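Local coordinates for dual specificity protein phosphatase 18 (Homo sapiens, PDB 2ESB) that removes phosphate from phosphotyrosine and, less readily, phosphothreonine in MAP kinase peptides, as a dual-specificity member of the protein tyrosine phosphatase family, at residues T47-V52 / L101-A106; N51-V56 / Y66-V71. One frame throughout, in Å; residues are numbered along the deposited sequence.

Contact 1 of 2, residues T47-V52 / L101-A106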
ATOM      1  N   THR A  47      -2.673 -14.478  -6.019  1.00 12.88           N
ATOM      2  CA  THR A  47      -1.633 -15.508  -5.894  1.00 10.61           C
ATOM      3  C   THR A  47      -0.566 -15.147  -4.883  1.00 14.24           C
ATOM      4  O   THR A  47       0.232 -16.000  -4.474  1.00 11.21           O
ATOM      5  CB  THR A  47      -0.920 -15.770  -7.241  1.00 11.61           C
ATOM      6  OG1 THR A  47      -0.341 -14.555  -7.728  1.00 12.22           O
ATOM      7  CG2 THR A  47      -1.895 -16.306  -8.267  1.00 18.29           C
ATOM      8  N   MET A  48      -0.559 -13.879  -4.483  1.00 14.19           N
ATOM      9  CA  MET A  48       0.407 -13.366  -3.524  1.00 15.02           C
ATOM     10  C   MET A  48      -0.292 -12.456  -2.514  1.00 12.34           C
ATOM     11  O   MET A  48      -1.027 -11.547  -2.896  1.00 10.64           O
ATOM     12  CB  MET A  48       1.490 -12.554  -4.251  1.00 11.83           C
ATOM     13  CG  MET A  48       2.595 -12.023  -3.330  1.00  8.13           C
ATOM     14  SD  MET A  48       3.692 -13.350  -2.766  1.00 12.62           S
ATOM     15  CE  MET A  48       4.059 -12.818  -1.099  1.00  9.17           C
ATOM     16  N   VAL A  49      -0.063 -12.713  -1.231  1.00 10.46           N
ATOM     17  CA  VAL A  49      -0.647 -11.905  -0.168  1.00  9.07           C
ATOM     18  C   VAL A  49       0.474 -11.286   0.662  1.00 13.04           C
ATOM     19  O   VAL A  49       1.319 -11.993   1.221  1.00 12.95           O
ATOM     20  CB  VAL A  49      -1.551 -12.750   0.761  1.00  8.96           C
ATOM     21  CG1 VAL A  49      -2.020 -11.896   1.937  1.00 13.56           C
ATOM     22  CG2 VAL A  49      -2.768 -13.280  -0.021  1.00  7.25           C
ATOM     23  N   ILE A  50       0.486  -9.960   0.729  1.00  8.33           N
ATOM     24  CA  ILE A  50       1.496  -9.240   1.492  1.00  9.92           C
ATOM     25  C   ILE A  50       0.814  -8.554   2.669  1.00 12.28           C
ATOM     26  O   ILE A  50       0.068  -7.595   2.505  1.00 13.09           O
ATOM     27  CB  ILE A  50       2.213  -8.184   0.629  1.00 10.50           C
ATOM     28  CG1 ILE A  50       2.857  -8.860  -0.591  1.00 12.82           C
ATOM     29  CG2 ILE A  50       3.285  -7.497   1.464  1.00  8.75           C
ATOM     30  CD1 ILE A  50       3.673  -7.916  -1.498  1.00 12.52           C
ATOM     31  N   ASN A  51       1.079  -9.078   3.857  1.00 10.96           N
ATOM     32  CA  ASN A  51       0.498  -8.602   5.100  1.00 12.88           C
ATOM     33  C   ASN A  51       1.413  -7.537   5.686  1.00 14.23           C
ATOM     34  O   ASN A  51       2.488  -7.834   6.210  1.00 13.43           O
ATOM     35  CB  ASN A  51       0.334  -9.819   6.031  1.00 11.71           C
ATOM     36  CG  ASN A  51      -0.178  -9.467   7.422  1.00 11.73           C
ATOM     37  OD1 ASN A  51      -0.232  -8.307   7.828  1.00 11.42           O
ATOM     38  ND2 ASN A  51      -0.532 -10.499   8.173  1.00 13.20           N
ATOM     39  N   VAL A  52       0.983  -6.282   5.587  1.00 15.05           N
ATOM     40  CA  VAL A  52       1.775  -5.179   6.100  1.00 12.04           C
ATOM     41  C   VAL A  52       1.332  -4.827   7.521  1.00 12.62           C
ATOM     42  O   VAL A  52       0.720  -3.789   7.763  1.00 15.42           O
ATOM     43  CB  VAL A  52       1.653  -3.930   5.180  1.00 14.19           C
ATOM     44  CG1 VAL A  52       2.775  -2.959   5.482  1.00 10.29           C
ATOM     45  CG2 VAL A  52       1.701  -4.349   3.713  1.00 12.58           C
ATOM     46  N   LEU A 101      -2.264  -9.081  -3.347  1.00 12.80           N
ATOM     47  CA  LEU A 101      -3.151  -8.405  -2.411  1.00  9.86           C
ATOM     48  C   LEU A 101      -2.265  -7.843  -1.312  1.00 13.16           C
ATOM     49  O   LEU A 101      -1.526  -8.585  -0.640  1.00 10.46           O
ATOM     50  CB  LEU A 101      -4.178  -9.349  -1.749  1.00  9.77           C
ATOM     51  CG  LEU A 101      -4.910  -8.737  -0.531  1.00 16.34           C
ATOM     52  CD1 LEU A 101      -5.799  -7.549  -0.965  1.00  9.32           C
ATOM     53  CD2 LEU A 101      -5.769  -9.799   0.161  1.00 12.95           C
ATOM     54  N   LEU A 102      -2.304  -6.528  -1.158  1.00 10.76           N
ATOM     55  CA  LEU A 102      -1.584  -5.858  -0.088  1.00  9.12           C
ATOM     56  C   LEU A 102      -2.667  -5.601   0.951  1.00 13.04           C
ATOM     57  O   LEU A 102      -3.707  -5.062   0.601  1.00 15.87           O
ATOM     58  CB  LEU A 102      -1.071  -4.488  -0.536  1.00 11.38           C
ATOM     59  CG  LEU A 102       0.307  -4.326  -1.153  1.00 15.58           C
ATOM     60  CD1 LEU A 102       0.450  -2.883  -1.652  1.00 16.13           C
ATOM     61  CD2 LEU A 102       1.375  -4.672  -0.103  1.00  9.08           C
ATOM     62  N   HIS A 103      -2.440  -5.971   2.211  1.00  9.06           N
ATOM     63  CA  HIS A 103      -3.422  -5.690   3.254  1.00 12.28           C
ATOM     64  C   HIS A 103      -2.730  -5.401   4.581  1.00 13.46           C
ATOM     65  O   HIS A 103      -1.554  -5.708   4.776  1.00 10.22           O
ATOM     66  CB  HIS A 103      -4.390  -6.867   3.444  1.00 11.56           C
ATOM     67  CG  HIS A 103      -3.835  -7.988   4.273  1.00 15.43           C
ATOM     68  ND1 HIS A 103      -3.940  -8.022   5.648  1.00 15.13           N
ATOM     69  CD2 HIS A 103      -3.187  -9.127   3.917  1.00 11.77           C
ATOM     70  CE1 HIS A 103      -3.387  -9.134   6.102  1.00  9.31           C
ATOM     71  NE2 HIS A 103      -2.924  -9.822   5.074  1.00 13.19           N
ATOM     72  N   CYS A 104      -3.463  -4.770   5.482  1.00  8.35           N
ATOM     73  CA  CYS A 104      -2.956  -4.505   6.815  1.00 12.10           C
ATOM     74  C   CYS A 104      -4.163  -4.815   7.705  1.00 12.99           C
ATOM     75  O   CYS A 104      -4.900  -5.766   7.409  1.00 14.13           O
ATOM     76  CB  CYS A 104      -2.429  -3.059   6.944  1.00  7.63           C
ATOM     77  SG  CYS A 104      -3.477  -1.718   6.323  1.00 13.95           S
ATOM     78  N   ALA A 105      -4.387  -4.075   8.782  1.00 12.92           N
ATOM     79  CA  ALA A 105      -5.545  -4.393   9.615  1.00 15.78           C
ATOM     80  C   ALA A 105      -6.820  -3.798   9.022  1.00 15.50           C
ATOM     81  O   ALA A 105      -7.821  -4.498   8.854  1.00 16.14           O
ATOM     82  CB  ALA A 105      -5.332  -3.892  11.055  1.00 16.31           C
ATOM     83  N   ALA A 106      -6.781  -2.515   8.679  1.00 13.44           N
ATOM     84  CA  ALA A 106      -7.963  -1.854   8.119  1.00 12.76           C
ATOM     85  C   ALA A 106      -7.851  -1.513   6.635  1.00 14.07           C
ATOM     86  O   ALA A 106      -8.823  -1.079   6.034  1.00 12.93           O
ATOM     87  CB  ALA A 106      -8.252  -0.575   8.905  1.00 13.16           C
TER

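Contact 2 of 2, residues N51-V56 / Y66-V71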
ATOM      1  N   ASN A  51       1.079  -9.078   3.857  1.00 10.96           N
ATOM      2  CA  ASN A  51       0.498  -8.602   5.100  1.00 12.88           C
ATOM      3  C   ASN A  51       1.413  -7.537   5.686  1.00 14.23           C
ATOM      4  O   ASN A  51       2.488  -7.834   6.210  1.00 13.43           O
ATOM      5  CB  ASN A  51       0.334  -9.819   6.031  1.00 11.71           C
ATOM      6  CG  ASN A  51      -0.178  -9.467   7.422  1.00 11.73           C
ATOM      7  OD1 ASN A  51      -0.232  -8.307   7.828  1.00 11.42           O
ATOM      8  ND2 ASN A  51      -0.532 -10.499   8.173  1.00 13.20           N
ATOM      9  N   VAL A  52       0.983  -6.282   5.587  1.00 15.05           N
ATOM     10  CA  VAL A  52       1.775  -5.179   6.100  1.00 12.04           C
ATOM     11  C   VAL A  52       1.332  -4.827   7.521  1.00 12.62           C
ATOM     12  O   VAL A  52       0.720  -3.789   7.763  1.00 15.42           O
ATOM     13  CB  VAL A  52       1.653  -3.930   5.180  1.00 14.19           C
ATOM     14  CG1 VAL A  52       2.775  -2.959   5.482  1.00 10.29           C
ATOM     15  CG2 VAL A  52       1.701  -4.349   3.713  1.00 12.58           C
ATOM     16  N   SER A  53       1.632  -5.709   8.463  1.00 15.93           N
ATOM     17  CA  SER A  53       1.257  -5.467   9.858  1.00 16.93           C
ATOM     18  C   SER A  53       2.050  -6.379  10.775  1.00 19.95           C
ATOM     19  O   SER A  53       2.603  -7.390  10.348  1.00 14.93           O
ATOM     20  CB  SER A  53      -0.220  -5.773  10.086  1.00 14.65           C
ATOM     21  OG  SER A  53      -0.388  -7.175  10.250  1.00 13.96           O
ATOM     22  N   VAL A  54       2.075  -6.022  12.048  1.00 13.69           N
ATOM     23  CA  VAL A  54       2.755  -6.824  13.036  1.00 20.43           C
ATOM     24  C   VAL A  54       1.732  -7.779  13.632  1.00 16.53           C
ATOM     25  O   VAL A  54       2.014  -8.950  13.870  1.00 17.38           O
ATOM     26  CB  VAL A  54       3.287  -5.945  14.197  1.00 23.78           C
ATOM     27  CG1 VAL A  54       3.914  -6.815  15.269  1.00 29.79           C
ATOM     28  CG2 VAL A  54       4.305  -4.952  13.672  1.00 35.36           C
ATOM     29  N   GLU A  55       0.523  -7.263  13.815  1.00 21.11           N
ATOM     30  CA  GLU A  55      -0.541  -7.980  14.503  1.00 18.15           C
ATOM     31  C   GLU A  55      -1.542  -8.876  13.776  1.00 19.69           C
ATOM     32  O   GLU A  55      -2.144  -9.741  14.406  1.00 19.28           O
ATOM     33  CB  GLU A  55      -1.320  -6.964  15.354  1.00 20.02           C
ATOM     34  CG  GLU A  55      -2.372  -6.144  14.588  1.00 13.61           C
ATOM     35  CD  GLU A  55      -1.799  -4.953  13.823  1.00 23.42           C
ATOM     36  OE1 GLU A  55      -0.563  -4.857  13.655  1.00 16.89           O
ATOM     37  OE2 GLU A  55      -2.601  -4.101  13.388  1.00 22.38           O
ATOM     38  N   VAL A  56      -1.741  -8.686  12.477  1.00  9.28           N
ATOM     39  CA  VAL A  56      -2.706  -9.508  11.752  1.00 10.70           C
ATOM     40  C   VAL A  56      -2.147 -10.875  11.378  1.00 16.57           C
ATOM     41  O   VAL A  56      -1.045 -10.986  10.833  1.00 12.79           O
ATOM     42  CB  VAL A  56      -3.187  -8.789  10.462  1.00 15.16           C
ATOM     43  CG1 VAL A  56      -4.276  -9.609   9.767  1.00 13.84           C
ATOM     44  CG2 VAL A  56      -3.700  -7.394  10.814  1.00 19.05           C
ATOM     45  N   TYR A  66       2.343 -16.233   0.794  1.00 10.55           N
ATOM     46  CA  TYR A  66       2.179 -15.196   1.816  1.00 13.55           C
ATOM     47  C   TYR A  66       3.507 -14.682   2.362  1.00 16.98           C
ATOM     48  O   TYR A  66       4.508 -15.394   2.359  1.00 13.14           O
ATOM     49  CB  TYR A  66       1.380 -15.734   3.021  1.00 15.67           C
ATOM     50  CG  TYR A  66      -0.037 -16.181   2.722  1.00 12.60           C
ATOM     51  CD1 TYR A  66      -0.291 -17.418   2.133  1.00 11.65           C
ATOM     52  CD2 TYR A  66      -1.120 -15.362   3.029  1.00  7.52           C
ATOM     53  CE1 TYR A  66      -1.593 -17.835   1.858  1.00 16.86           C
ATOM     54  CE2 TYR A  66      -2.441 -15.768   2.754  1.00  9.02           C
ATOM     55  CZ  TYR A  66      -2.666 -17.005   2.170  1.00 15.26           C
ATOM     56  OH  TYR A  66      -3.955 -17.420   1.905  1.00 10.81           O
ATOM     57  N   MET A  67       3.503 -13.442   2.833  1.00 15.84           N
ATOM     58  CA  MET A  67       4.681 -12.864   3.462  1.00 18.16           C
ATOM     59  C   MET A  67       4.192 -11.756   4.383  1.00 18.73           C
ATOM     60  O   MET A  67       3.051 -11.299   4.278  1.00 12.84           O
ATOM     61  CB  MET A  67       5.667 -12.299   2.435  1.00 14.90           C
ATOM     62  CG  MET A  67       5.265 -10.972   1.833  1.00 14.34           C
ATOM     63  SD  MET A  67       6.581 -10.372   0.754  1.00 20.69           S
ATOM     64  CE  MET A  67       7.649  -9.632   2.014  1.00 22.43           C
ATOM     65  N   GLN A  68       5.052 -11.316   5.287  1.00 11.19           N
ATOM     66  CA  GLN A  68       4.657 -10.279   6.219  1.00 13.51           C
ATOM     67  C   GLN A  68       5.737  -9.235   6.399  1.00 18.61           C
ATOM     68  O   GLN A  68       6.928  -9.560   6.478  1.00 21.53           O
ATOM     69  CB  GLN A  68       4.316 -10.915   7.567  1.00 17.47           C
ATOM     70  CG  GLN A  68       3.700  -9.972   8.588  1.00 20.94           C
ATOM     71  CD  GLN A  68       2.886 -10.721   9.624  1.00 38.18           C
ATOM     72  OE1 GLN A  68       2.732 -11.943   9.543  1.00 30.44           O
ATOM     73  NE2 GLN A  68       2.350  -9.995  10.594  1.00 29.63           N
ATOM     74  N   VAL A  69       5.300  -7.978   6.432  1.00 14.41           N
ATOM     75  CA  VAL A  69       6.163  -6.813   6.639  1.00 14.20           C
ATOM     76  C   VAL A  69       5.648  -6.336   7.989  1.00 13.69           C
ATOM     77  O   VAL A  69       4.649  -5.615   8.063  1.00 17.62           O
ATOM     78  CB  VAL A  69       5.907  -5.743   5.567  1.00  9.08           C
ATOM     79  CG1 VAL A  69       6.830  -4.534   5.788  1.00 16.54           C
ATOM     80  CG2 VAL A  69       6.131  -6.349   4.202  1.00 15.72           C
ATOM     81  N   PRO A  70       6.327  -6.737   9.076  1.00 19.79           N
ATOM     82  CA  PRO A  70       5.954  -6.396  10.451  1.00 17.48           C
ATOM     83  C   PRO A  70       6.148  -4.959  10.917  1.00 22.24           C
ATOM     84  O   PRO A  70       7.126  -4.657  11.598  1.00 21.39           O
ATOM     85  CB  PRO A  70       6.780  -7.386  11.270  1.00 21.95           C
ATOM     86  CG  PRO A  70       8.071  -7.396  10.510  1.00 17.76           C
ATOM     87  CD  PRO A  70       7.605  -7.483   9.058  1.00 19.94           C
ATOM     88  N   VAL A  71       5.219  -4.079  10.555  1.00 17.30           N
ATOM     89  CA  VAL A  71       5.292  -2.690  10.997  1.00 13.97           C
ATOM     90  C   VAL A  71       3.992  -2.301  11.669  1.00 16.54           C
ATOM     91  O   VAL A  71       2.919  -2.779  11.301  1.00 13.21           O
ATOM     92  CB  VAL A  71       5.548  -1.708   9.835  1.00 19.91           C
ATOM     93  CG1 VAL A  71       6.904  -2.006   9.186  1.00 24.95           C
ATOM     94  CG2 VAL A  71       4.438  -1.810   8.821  1.00 17.27           C
TER

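Contact 1 of 2, residues T47-V52 / L101-A106
A chi1 of 80° tucks the His103 imidazole over the residue's own backbone, and the ring swings toward strand 48-51, where it meets Val49 and Asn51. The CG of Asn51 is turned anti to the backbone N (chi1 176°), which brings this amide carbon to 3.5 Å from His103 CE1; Asn51 CB, set by the backbone, is 3.4 Å from His103 NE2. The Asn51 CA lies over one face of the ring, offset toward its rim, in a CH-pi contact, and the amide plane is inclined 36° to the imidazole. Val49 comes from another direction: its CG1 sits at the ring edge, 3.6 Å from His103 CD2. Rotation of the ring is fixed at both nitrogens, since ND1 donates to Cys104 O at 3.0 Å, close to the ring plane, and NE2 is hydrogen-bonded to the side chain of Asn58.

On the sheet face of Ile50 and Leu102 the packing is aliphatic. These two side chains run side by side, and Leu102 CD2 touches Ile50 CB at 3.7 Å and also reaches Val52 CG2. Four nearly straight backbone hydrogen bonds join the parallel segments: Leu101 N to Met48 O, Ile50 N to Leu101 O, His103 N to Ile50 O and Val52 N to His103 O. Beyond the last of them, Cys104, the predicted phosphocysteine nucleophile, rests its CB 3.3 Å from Val52 O at the start of the phosphate-binding loop; a buffer molecule's sulfonate accepts a hydrogen bond there from Ala106 N and a weak one from Ala105 N.

Strand 48-51 thus lies between strands 100-103 and 65-68, with Met48 and Ile50 packed on helix 83-95 and Val52 and Cys104 against helix 110-122.

Contact 2 of 2, residues N51-V56 / Y66-V71
Hydrogen bonds between Asn51 and the 66-71 segment continue the parallel sheet for one more bridge: Asn51 N donates to Met67 O, and Asn51 O accepts from Val69 N at 2.8 Å. Past Asn51 the backbone turns into a loop, and a side chain makes the next link. Gln68 is extended, with CG anti to its backbone N (chi1 -172°), and reaches along the loop until NE2 donates to Ser53 O at 2.6 Å. That donor stands above the carbonyl plane, although the oxygen lies close to the Gln68 amide plane.

Stacking accompanies this bond. The Asn51 and Gln68 side chains run alongside each other and their amides stack with planes 14° apart, Asn51 ND2 being 3.7 Å from Gln68 CD. Bonds inside the loop hold the Asn51 amide: its OD1 receives Ser53 OG on a lone pair, while ND2 is shared between Val56 O and the side chain of Asn58. Ser53 OG in turn accepts from Val56 N at 3.0 Å, forming an ST motif; one hydroxyl thus ties the Asn51 side chain to the bend of the loop.

Apolar contacts complete the interface. Val52 CG1 meets Val71 CG2 at 3.9 Å, the two side chains pointing the same way, and Val54 CG2 presses against the backbone at Val71 and at Pro70, the centre of an inverse gamma turn, 3.3 Å from Pro70 C.

Arg110, the arginine of the HCX5R signature begun at His103, salt-bridges Glu55 and binds Val71 O, connecting these loops to the phosphate-binding loop, consistent with 51-56 bordering the active-site pocket. The contact lies where edge strand 65-68 and its neighbour 48-51 run out into loops, with Val52 and Ser53 packed on helix 110-122 and Val69 touching Ile50.

Overall arrangement
From the N terminus, the chain passes strands 21-24 and 27-30 and helix 38-43 before entering strand 48-51, the common starting point of both contacts. Contact 2 closes the shorter loop: the chain leaves the strand's end, turns back and returns alongside it as strand 65-68. Contact 1 closes a much longer loop, which includes that entire excursion and helix 83-95 before strand 100-103 pairs with the other side of strand 48-51. The contacts overlap at Asn51 and Val52, and Val49 also probably hydrogen-bonds Met67. Together they join three adjacent parallel strands and bring the 51-56 loop beside the predicted active-site cysteine.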